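Local structure of PUM-HD domain-containing protein (Caenorhabditis elegans, 7CGF) at residues R148-Q153 with Y186-D191; D176-S181 with K211-Q216. The protein binds RNA through its Pumilio repeats and probably recognises sites in the 3' untranslated regions of mRNAs. The protein carries 2 engineered substitutions. One frame throughout, in Å; residues are numbered along the deposited sequence.

Both contacts lie in the middle of the Pumilio homology domain, an all-helical stack of repeats. Their centres are about 13 Å apart. Along the chain the segments alternate: 148-153, 176-181, 186-191, 211-216. Contact 1 joins the ends of helices 146-150 and 184-189, and contact 2 joins the end of helix 172-178 to helix 207-219. The two touch where Leu178 packs on Met150 and Met188, with Leu178 CD2 3.4 Å from Met150 CE. Contact 1 reaches the RNA through Gln153, whereas the nearest atom of contact 2 is about 14 Å from it. Contact 1 bridges two successive predicted repeats; contact 2 lies mostly within the second, and Leu178 joins their interiors.

Contact 1. Residues R148-Q153 with Y186-D191; sequences RCMKDQ and YEMSVD. With nucleotides of chain B.
This contact belongs to the interface between two successive predicted Pumilio repeats, where the ends of helices 146-150 and 184-189 meet. Lys151 carries most of it. Its NZ forms a salt bridge with Glu187 OE1 at 2.6 Å, using the lone pair of OE1 that faces away from the other carboxylate oxygen. The same OE1 also accepts a hydrogen bond from His147. The lysine chain runs straight to CD and then bends (chi3 75°), which carries NZ across the glutamate. Nearer the backbone, Lys151 CG lies 3.5 Å from Met188 SD, and the two side chains cross at about a right angle. Asp191 borders the lysine from another direction, with OD1 3.4 Å from Lys151 CE. Its OD2 caps the next helix by accepting bonds from the backbone N of Tyr193 and Gly194. An alanine in place of Lys151 is likely to leave Glu187 OE1 with His147 but without its lysine, and to take away the CG that packs on Met188 SD. Beside the lysine, Met150 CE meets Met188 CE at 3.5 Å, a tight methyl contact. Gln153 extends to the RNA, and its NE2 donates a hydrogen bond to OP1 of A6 of chain B. A water also bridges the segments, donating to Lys151 O at 2.7 Å and to Asp191 OD1 at 2.6 Å.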
ATOM      1  N   ARG A 148       1.342   1.119 -17.258  1.00 19.26           N
ATOM      2  CA  ARG A 148       2.149   2.262 -16.854  1.00 20.76           C
ATOM      3  C   ARG A 148       1.623   2.862 -15.561  1.00 17.19           C
ATOM      4  O   ARG A 148       2.401   3.320 -14.715  1.00 19.23           O
ATOM      5  CB  ARG A 148       2.170   3.296 -17.986  1.00 22.29           C
ATOM      6  CG  ARG A 148       3.130   4.461 -17.762  1.00 29.64           C
ATOM      7  CD  ARG A 148       3.276   5.337 -19.010  1.00 32.03           C
ATOM      8  NE  ARG A 148       1.988   5.628 -19.642  1.00 32.41           N
ATOM      9  CZ  ARG A 148       1.337   6.783 -19.532  1.00 29.04           C
ATOM     10  NH1 ARG A 148       1.852   7.775 -18.825  1.00 29.62           N
ATOM     11  NH2 ARG A 148       0.171   6.949 -20.139  1.00 29.59           N
ATOM     12  N   CYS A 149       0.304   2.817 -15.382  1.00 19.41           N
ATOM     13  CA  CYS A 149      -0.306   3.343 -14.166  1.00 20.56           C
ATOM     14  C   CYS A 149       0.232   2.631 -12.927  1.00 20.68           C
ATOM     15  O   CYS A 149       0.508   3.263 -11.902  1.00 21.70           O
ATOM     16  CB  CYS A 149      -1.821   3.180 -14.281  1.00 26.47           C
ATOM     17  SG  CYS A 149      -2.797   4.447 -13.504  1.00 27.26           S
ATOM     18  N   MET A 150       0.411   1.310 -13.013  1.00 21.66           N
ATOM     19  CA  MET A 150       0.791   0.530 -11.839  1.00 23.67           C
ATOM     20  C   MET A 150       2.177   0.884 -11.324  1.00 23.87           C
ATOM     21  O   MET A 150       2.444   0.743 -10.124  1.00 26.39           O
ATOM     22  CB  MET A 150       0.706  -0.957 -12.177  1.00 25.20           C
ATOM     23  CG  MET A 150      -0.712  -1.383 -12.462  1.00 22.79           C
ATOM     24  SD  MET A 150      -0.714  -3.067 -13.129  1.00 35.42           S
ATOM     25  CE  MET A 150       0.465  -3.695 -12.012  1.00 21.20           C
ATOM     26  N   LYS A 151       3.077   1.332 -12.197  1.00 20.55           N
ATOM     27  CA  LYS A 151       4.439   1.669 -11.804  1.00 21.41           C
ATOM     28  C   LYS A 151       4.628   3.154 -11.578  1.00 19.38           C
ATOM     29  O   LYS A 151       5.764   3.604 -11.415  1.00 21.44           O
ATOM     30  CB  LYS A 151       5.427   1.192 -12.869  1.00 23.64           C
ATOM     31  CG  LYS A 151       5.419  -0.294 -13.039  1.00 25.34           C
ATOM     32  CD  LYS A 151       6.361  -0.702 -14.144  1.00 28.46           C
ATOM     33  CE  LYS A 151       7.801  -0.621 -13.702  1.00 29.37           C
ATOM     34  NZ  LYS A 151       8.678  -1.294 -14.705  1.00 37.77           N
ATOM     35  N   ASP A 152       3.553   3.933 -11.628  1.00 21.85           N
ATOM     36  CA  ASP A 152       3.656   5.380 -11.513  1.00 19.04           C
ATOM     37  C   ASP A 152       3.410   5.800 -10.072  1.00 18.22           C
ATOM     38  O   ASP A 152       2.529   5.249  -9.403  1.00 16.39           O
ATOM     39  CB  ASP A 152       2.656   6.078 -12.443  1.00 16.23           C
ATOM     40  CG  ASP A 152       2.800   7.579 -12.399  1.00 21.91           C
ATOM     41  OD1 ASP A 152       3.817   8.104 -12.913  1.00 21.14           O
ATOM     42  OD2 ASP A 152       1.907   8.236 -11.822  1.00 19.16           O
ATOM     43  N   GLN A 153       4.192   6.787  -9.608  1.00 16.47           N
ATOM     44  CA  GLN A 153       4.065   7.294  -8.246  1.00 14.55           C
ATOM     45  C   GLN A 153       2.635   7.715  -7.949  1.00 15.61           C
ATOM     46  O   GLN A 153       2.134   7.508  -6.841  1.00 16.17           O
ATOM     47  CB  GLN A 153       4.999   8.497  -8.057  1.00 19.68           C
ATOM     48  CG  GLN A 153       4.912   9.155  -6.716  1.00 16.60           C
ATOM     49  CD  GLN A 153       5.870  10.343  -6.659  1.00 26.00           C
ATOM     50  OE1 GLN A 153       6.041  11.047  -7.654  1.00 36.44           O
ATOM     51  NE2 GLN A 153       6.507  10.548  -5.526  1.00 24.33           N
ATOM     52  N   TYR A 186       7.321 -10.177 -11.455  1.00 14.99           N
ATOM     53  CA  TYR A 186       8.646  -9.856 -10.940  1.00 16.93           C
ATOM     54  C   TYR A 186       8.917  -8.358 -11.065  1.00 15.39           C
ATOM     55  O   TYR A 186       9.320  -7.704 -10.091  1.00 15.21           O
ATOM     56  CB  TYR A 186       9.723 -10.658 -11.679  1.00 15.51           C
ATOM     57  CG  TYR A 186      11.104 -10.209 -11.248  1.00 16.74           C
ATOM     58  CD1 TYR A 186      11.666 -10.686 -10.080  1.00 20.18           C
ATOM     59  CD2 TYR A 186      11.803  -9.252 -11.979  1.00 18.44           C
ATOM     60  CE1 TYR A 186      12.915 -10.249  -9.665  1.00 21.08           C
ATOM     61  CE2 TYR A 186      13.033  -8.800 -11.566  1.00 21.08           C
ATOM     62  CZ  TYR A 186      13.580  -9.305 -10.411  1.00 25.28           C
ATOM     63  OH  TYR A 186      14.813  -8.865 -10.007  1.00 32.70           O
ATOM     64  N   GLU A 187       8.691  -7.811 -12.269  1.00 12.48           N
ATOM     65  CA  GLU A 187       8.931  -6.398 -12.550  1.00 16.60           C
ATOM     66  C   GLU A 187       8.164  -5.520 -11.574  1.00 16.58           C
ATOM     67  O   GLU A 187       8.704  -4.531 -11.055  1.00 16.30           O
ATOM     68  CB  GLU A 187       8.522  -6.085 -14.002  1.00 17.25           C
ATOM     69  CG  GLU A 187       8.301  -4.592 -14.335  1.00 24.63           C
ATOM     70  CD  GLU A 187       7.484  -4.292 -15.636  1.00 34.55           C
ATOM     71  OE1 GLU A 187       7.443  -3.105 -16.045  1.00 30.24           O
ATOM     72  OE2 GLU A 187       6.879  -5.199 -16.255  1.00 34.05           O
ATOM     73  N   MET A 188       6.917  -5.881 -11.290  1.00 12.95           N
ATOM     74  CA  MET A 188       6.114  -5.070 -10.373  1.00 12.63           C
ATOM     75  C   MET A 188       6.576  -5.247  -8.935  1.00 13.94           C
ATOM     76  O   MET A 188       6.618  -4.277  -8.158  1.00 14.26           O
ATOM     77  CB  MET A 188       4.628  -5.429 -10.497  1.00 12.03           C
ATOM     78  CG  MET A 188       3.993  -5.102 -11.846  1.00 11.91           C
ATOM     79  SD  MET A 188       3.971  -3.318 -12.105  1.00 19.10           S
ATOM     80  CE  MET A 188       3.400  -3.267 -13.827  1.00 24.97           C
ATOM     81  N   SER A 189       6.907  -6.483  -8.550  1.00 14.23           N
ATOM     82  CA  SER A 189       7.284  -6.743  -7.166  1.00 14.12           C
ATOM     83  C   SER A 189       8.582  -6.052  -6.768  1.00 15.59           C
ATOM     84  O   SER A 189       8.793  -5.811  -5.573  1.00 16.25           O
ATOM     85  CB  SER A 189       7.428  -8.242  -6.918  1.00 14.12           C
ATOM     86  OG  SER A 189       6.184  -8.899  -7.105  1.00 14.35           O
ATOM     87  N   VAL A 190       9.474  -5.754  -7.717  1.00 12.89           N
ATOM     88  CA  VAL A 190      10.728  -5.083  -7.373  1.00 13.16           C
ATOM     89  C   VAL A 190      10.696  -3.593  -7.696  1.00 18.50           C
ATOM     90  O   VAL A 190      11.735  -2.924  -7.623  1.00 18.78           O
ATOM     91  CB  VAL A 190      11.929  -5.777  -8.033  1.00 14.19           C
ATOM     92  CG1 VAL A 190      11.865  -7.269  -7.707  1.00 14.97           C
ATOM     93  CG2 VAL A 190      11.934  -5.555  -9.533  1.00 16.42           C
ATOM     94  N   ASP A 191       9.529  -3.056  -8.039  1.00 14.66           N
ATOM     95  CA  ASP A 191       9.271  -1.643  -8.318  1.00 13.18           C
ATOM     96  C   ASP A 191       8.714  -0.962  -7.075  1.00 15.53           C
ATOM     97  O   ASP A 191       7.862  -1.531  -6.387  1.00 14.80           O
ATOM     98  CB  ASP A 191       8.275  -1.494  -9.474  1.00 14.27           C
ATOM     99  CG  ASP A 191       8.072  -0.050  -9.884  1.00 18.71           C
ATOM    100  OD1 ASP A 191       8.910   0.473 -10.670  1.00 18.43           O
ATOM    101  OD2 ASP A 191       7.080   0.556  -9.423  1.00 14.90           O
TER
ATOM    102  P     A B   6       6.297   8.587  -2.317  1.00 27.92           P
ATOM    103  OP1   A B   6       7.069   9.130  -3.457  1.00 31.32           O
ATOM    104  OP2   A B   6       6.599   8.944  -0.913  1.00 30.18           O
ATOM    105  O5'   A B   6       4.765   8.963  -2.558  1.00 31.76           O
ATOM    106  C5'   A B   6       4.222  10.148  -1.992  1.00 24.70           C
ATOM    107  C4'   A B   6       3.691  11.087  -3.050  1.00 21.51           C
ATOM    108  O4'   A B   6       2.745  10.396  -3.894  1.00 22.37           O
ATOM    109  C3'   A B   6       2.929  12.281  -2.506  1.00 19.85           C
ATOM    110  O3'   A B   6       3.815  13.332  -2.188  1.00 21.13           O
ATOM    111  C2'   A B   6       1.951  12.634  -3.627  1.00 21.58           C
ATOM    112  O2'   A B   6       2.575  13.487  -4.581  1.00 24.40           O
ATOM    113  C1'   A B   6       1.697  11.268  -4.275  1.00 20.94           C
ATOM    114  N9    A B   6       0.415  10.642  -3.877  1.00 19.22           N
ATOM    115  C8    A B   6      -0.611  10.308  -4.738  1.00 19.55           C
ATOM    116  N7    A B   6      -1.650   9.749  -4.131  1.00 18.37           N
ATOM    117  C5    A B   6      -1.273   9.724  -2.788  1.00 18.10           C
ATOM    118  C6    A B   6      -1.923   9.265  -1.622  1.00 19.82           C
ATOM    119  N6    A B   6      -3.138   8.702  -1.629  1.00 20.10           N
ATOM    120  N1    A B   6      -1.289   9.388  -0.439  1.00 21.78           N
ATOM    121  C2    A B   6      -0.069   9.942  -0.413  1.00 22.84           C
ATOM    122  N3    A B   6       0.645  10.410  -1.433  1.00 20.31           N
ATOM    123  C4    A B   6      -0.004  10.265  -2.613  1.00 20.60           C
TER
HETATM  124  O   HOH W   1       8.409   2.919 -11.530  1.00 21.14           O

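Contact 2. Residues D176-S181 with K211-Q216; sequences DTLLES and KPVIGQ
Leu179 and Pro212 make the main apolar contact between the end of helix 172-178 and helix 207-219. Leu179 CD1 sits 3.8 Å from Pro212 CG and equally near Pro212 CB. The leucine side chain crosses the proline ring at about a right angle. Its CG is anti to the carbonyl carbon (chi1 -64°), which sends the two methyls out to the opposing helix. The other methyl meets the helix backbone: Leu179 CD2 lies 3.7 Å from Pro212 O. It also meets the aliphatic part of Gln216, where Leu179 CD2 is 4.0 Å from Gln216 CG. Leu179 thus touches residues on successive turns of one helix, Pro212 and Gln216.

Looser packing continues on the buried side. Leu178 CD1 is 4.4 Å from Val213 CG2, and Leu179 CG is 4.5 Å from the same methyl. Leu178 and Val213 both also touch Ile185 of helix 184-189. Leu178 reaches Val198 and Cys201 of helix 194-204 as well. These neighbours link the pair to a wider hydrophobic interior.

Among the polar groups, Gln216 bends at chi2 (-29°), and its amide is held at both ends: OE1 accepts from Lys219 NZ and NE2 donates to Ser182 O. This leaves its CG beside Leu179. Within the helix, Gln216 N donates to Pro212 O at 3.1 Å, so the oxygen near the Leu179 methyl already has a backbone partner. On the other segment, Glu180 N bonds to Thr177 O where the helix ends.

The contact thus packs helix 172-178 against helix 207-219, mostly within the predicted Pumilio repeat 177-215, as part of the hydrophobic interior of the all-helical solenoid that forms the Pumilio homology domain.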
ATOM      1  N   ASP A 176      -5.120  -9.432 -14.621  1.00 16.31           N
ATOM      2  CA  ASP A 176      -4.625  -9.898 -15.920  1.00 18.02           C
ATOM      3  C   ASP A 176      -3.462  -9.054 -16.424  1.00 18.53           C
ATOM      4  O   ASP A 176      -2.690  -9.515 -17.277  1.00 16.59           O
ATOM      5  CB  ASP A 176      -5.741  -9.893 -16.977  1.00 18.30           C
ATOM      6  CG  ASP A 176      -6.862 -10.895 -16.674  1.00 22.67           C
ATOM      7  OD1 ASP A 176      -6.666 -11.789 -15.830  1.00 22.65           O
ATOM      8  OD2 ASP A 176      -7.943 -10.784 -17.300  1.00 23.50           O
ATOM      9  N   THR A 177      -3.345  -7.807 -15.950  1.00 16.24           N
ATOM     10  CA  THR A 177      -2.157  -7.020 -16.273  1.00 17.63           C
ATOM     11  C   THR A 177      -0.944  -7.514 -15.493  1.00 16.63           C
ATOM     12  O   THR A 177       0.144  -7.654 -16.061  1.00 15.78           O
ATOM     13  CB  THR A 177      -2.407  -5.540 -15.990  1.00 14.23           C
ATOM     14  OG1 THR A 177      -3.537  -5.103 -16.726  1.00 18.43           O
ATOM     15  CG2 THR A 177      -1.186  -4.699 -16.437  1.00 19.25           C
ATOM     16  N   LEU A 178      -1.116  -7.823 -14.198  1.00 15.29           N
ATOM     17  CA  LEU A 178      -0.053  -8.495 -13.446  1.00 14.46           C
ATOM     18  C   LEU A 178       0.399  -9.775 -14.124  1.00 13.32           C
ATOM     19  O   LEU A 178       1.579 -10.135 -14.042  1.00 16.46           O
ATOM     20  CB  LEU A 178      -0.515  -8.819 -12.023  1.00 15.51           C
ATOM     21  CG  LEU A 178      -0.691  -7.582 -11.128  1.00 18.08           C
ATOM     22  CD1 LEU A 178      -1.207  -7.994  -9.757  1.00 16.98           C
ATOM     23  CD2 LEU A 178       0.650  -6.890 -10.989  1.00 18.67           C
ATOM     24  N   LEU A 179      -0.520 -10.473 -14.786  1.00 15.04           N
ATOM     25  CA  LEU A 179      -0.234 -11.732 -15.459  1.00 14.54           C
ATOM     26  C   LEU A 179      -0.012 -11.566 -16.965  1.00 14.83           C
ATOM     27  O   LEU A 179      -0.003 -12.566 -17.691  1.00 15.70           O
ATOM     28  CB  LEU A 179      -1.380 -12.719 -15.211  1.00 15.88           C
ATOM     29  CG  LEU A 179      -1.573 -13.130 -13.747  1.00 20.81           C
ATOM     30  CD1 LEU A 179      -2.927 -13.814 -13.557  1.00 22.18           C
ATOM     31  CD2 LEU A 179      -0.429 -14.019 -13.319  1.00 25.83           C
ATOM     32  N   GLU A 180       0.209 -10.345 -17.453  1.00 13.69           N
ATOM     33  CA  GLU A 180       0.166 -10.168 -18.903  1.00 13.35           C
ATOM     34  C   GLU A 180       1.354 -10.834 -19.604  1.00 15.28           C
ATOM     35  O   GLU A 180       1.194 -11.317 -20.728  1.00 15.63           O
ATOM     36  CB  GLU A 180       0.056  -8.676 -19.253  1.00 17.38           C
ATOM     37  CG  GLU A 180       1.336  -7.893 -19.109  1.00 15.63           C
ATOM     38  CD  GLU A 180       1.130  -6.378 -19.247  1.00 26.63           C
ATOM     39  OE1 GLU A 180       0.014  -5.947 -19.580  1.00 25.71           O
ATOM     40  OE2 GLU A 180       2.088  -5.629 -19.018  1.00 27.41           O
ATOM     41  N   SER A 181       2.530 -10.901 -18.964  1.00 13.11           N
ATOM     42  CA  SER A 181       3.691 -11.593 -19.509  1.00 14.38           C
ATOM     43  C   SER A 181       4.405 -12.326 -18.387  1.00 14.61           C
ATOM     44  O   SER A 181       4.096 -12.141 -17.211  1.00 16.25           O
ATOM     45  CB  SER A 181       4.663 -10.631 -20.202  1.00 18.45           C
ATOM     46  OG  SER A 181       4.069 -10.098 -21.364  1.00 21.57           O
ATOM     47  N   LYS A 211      -4.346 -16.868  -6.798  1.00 19.24           N
ATOM     48  CA  LYS A 211      -3.569 -18.089  -7.021  1.00 18.73           C
ATOM     49  C   LYS A 211      -2.542 -17.955  -8.144  1.00 17.03           C
ATOM     50  O   LYS A 211      -1.356 -18.235  -7.903  1.00 16.78           O
ATOM     51  CB  LYS A 211      -4.521 -19.270  -7.277  1.00 24.19           C
ATOM     52  CG  LYS A 211      -3.783 -20.599  -7.326  1.00 27.04           C
ATOM     53  CD  LYS A 211      -4.724 -21.794  -7.517  1.00 31.81           C
ATOM     54  CE  LYS A 211      -3.941 -23.102  -7.381  1.00 35.69           C
ATOM     55  NZ  LYS A 211      -4.792 -24.325  -7.537  1.00 43.00           N
ATOM     56  N   PRO A 212      -2.893 -17.510  -9.355  1.00 19.17           N
ATOM     57  CA  PRO A 212      -1.849 -17.357 -10.380  1.00 20.16           C
ATOM     58  C   PRO A 212      -0.855 -16.243 -10.076  1.00 17.37           C
ATOM     59  O   PRO A 212       0.292 -16.319 -10.524  1.00 15.82           O
ATOM     60  CB  PRO A 212      -2.645 -17.070 -11.657  1.00 18.87           C
ATOM     61  CG  PRO A 212      -3.960 -16.537 -11.179  1.00 19.97           C
ATOM     62  CD  PRO A 212      -4.239 -17.214  -9.881  1.00 21.53           C
ATOM     63  N   VAL A 213      -1.272 -15.192  -9.371  1.00 15.86           N
ATOM     64  CA  VAL A 213      -0.329 -14.142  -8.979  1.00 16.59           C
ATOM     65  C   VAL A 213       0.727 -14.721  -8.047  1.00 15.93           C
ATOM     66  O   VAL A 213       1.938 -14.538  -8.239  1.00 14.97           O
ATOM     67  CB  VAL A 213      -1.085 -12.969  -8.325  1.00 16.57           C
ATOM     68  CG1 VAL A 213      -0.108 -11.969  -7.690  1.00 18.29           C
ATOM     69  CG2 VAL A 213      -1.972 -12.269  -9.349  1.00 16.08           C
ATOM     70  N   ILE A 214       0.275 -15.445  -7.027  1.00 16.29           N
ATOM     71  CA  ILE A 214       1.199 -16.093  -6.104  1.00 13.22           C
ATOM     72  C   ILE A 214       2.068 -17.097  -6.845  1.00 14.14           C
ATOM     73  O   ILE A 214       3.259 -17.252  -6.547  1.00 16.27           O
ATOM     74  CB  ILE A 214       0.405 -16.729  -4.952  1.00 12.50           C
ATOM     75  CG1 ILE A 214      -0.187 -15.602  -4.090  1.00 16.51           C
ATOM     76  CG2 ILE A 214       1.295 -17.670  -4.100  1.00 16.49           C
ATOM     77  CD1 ILE A 214      -1.289 -16.048  -3.117  1.00 18.92           C
ATOM     78  N   GLY A 215       1.498 -17.785  -7.838  1.00 17.22           N
ATOM     79  CA  GLY A 215       2.289 -18.753  -8.586  1.00 17.07           C
ATOM     80  C   GLY A 215       3.459 -18.121  -9.315  1.00 16.93           C
ATOM     81  O   GLY A 215       4.548 -18.699  -9.380  1.00 16.90           O
ATOM     82  N   GLN A 216       3.260 -16.907  -9.847  1.00 15.64           N
ATOM     83  CA  GLN A 216       4.359 -16.187 -10.485  1.00 16.12           C
ATOM     84  C   GLN A 216       5.420 -15.797  -9.468  1.00 17.41           C
ATOM     85  O   GLN A 216       6.619 -15.908  -9.739  1.00 16.83           O
ATOM     86  CB  GLN A 216       3.852 -14.918 -11.190  1.00 18.46           C
ATOM     87  CG  GLN A 216       3.396 -15.040 -12.646  1.00 26.17           C
ATOM     88  CD  GLN A 216       4.101 -16.133 -13.430  1.00 21.25           C
ATOM     89  OE1 GLN A 216       3.645 -17.259 -13.419  1.00 18.56           O
ATOM     90  NE2 GLN A 216       5.196 -15.806 -14.120  1.00 18.95           N
TER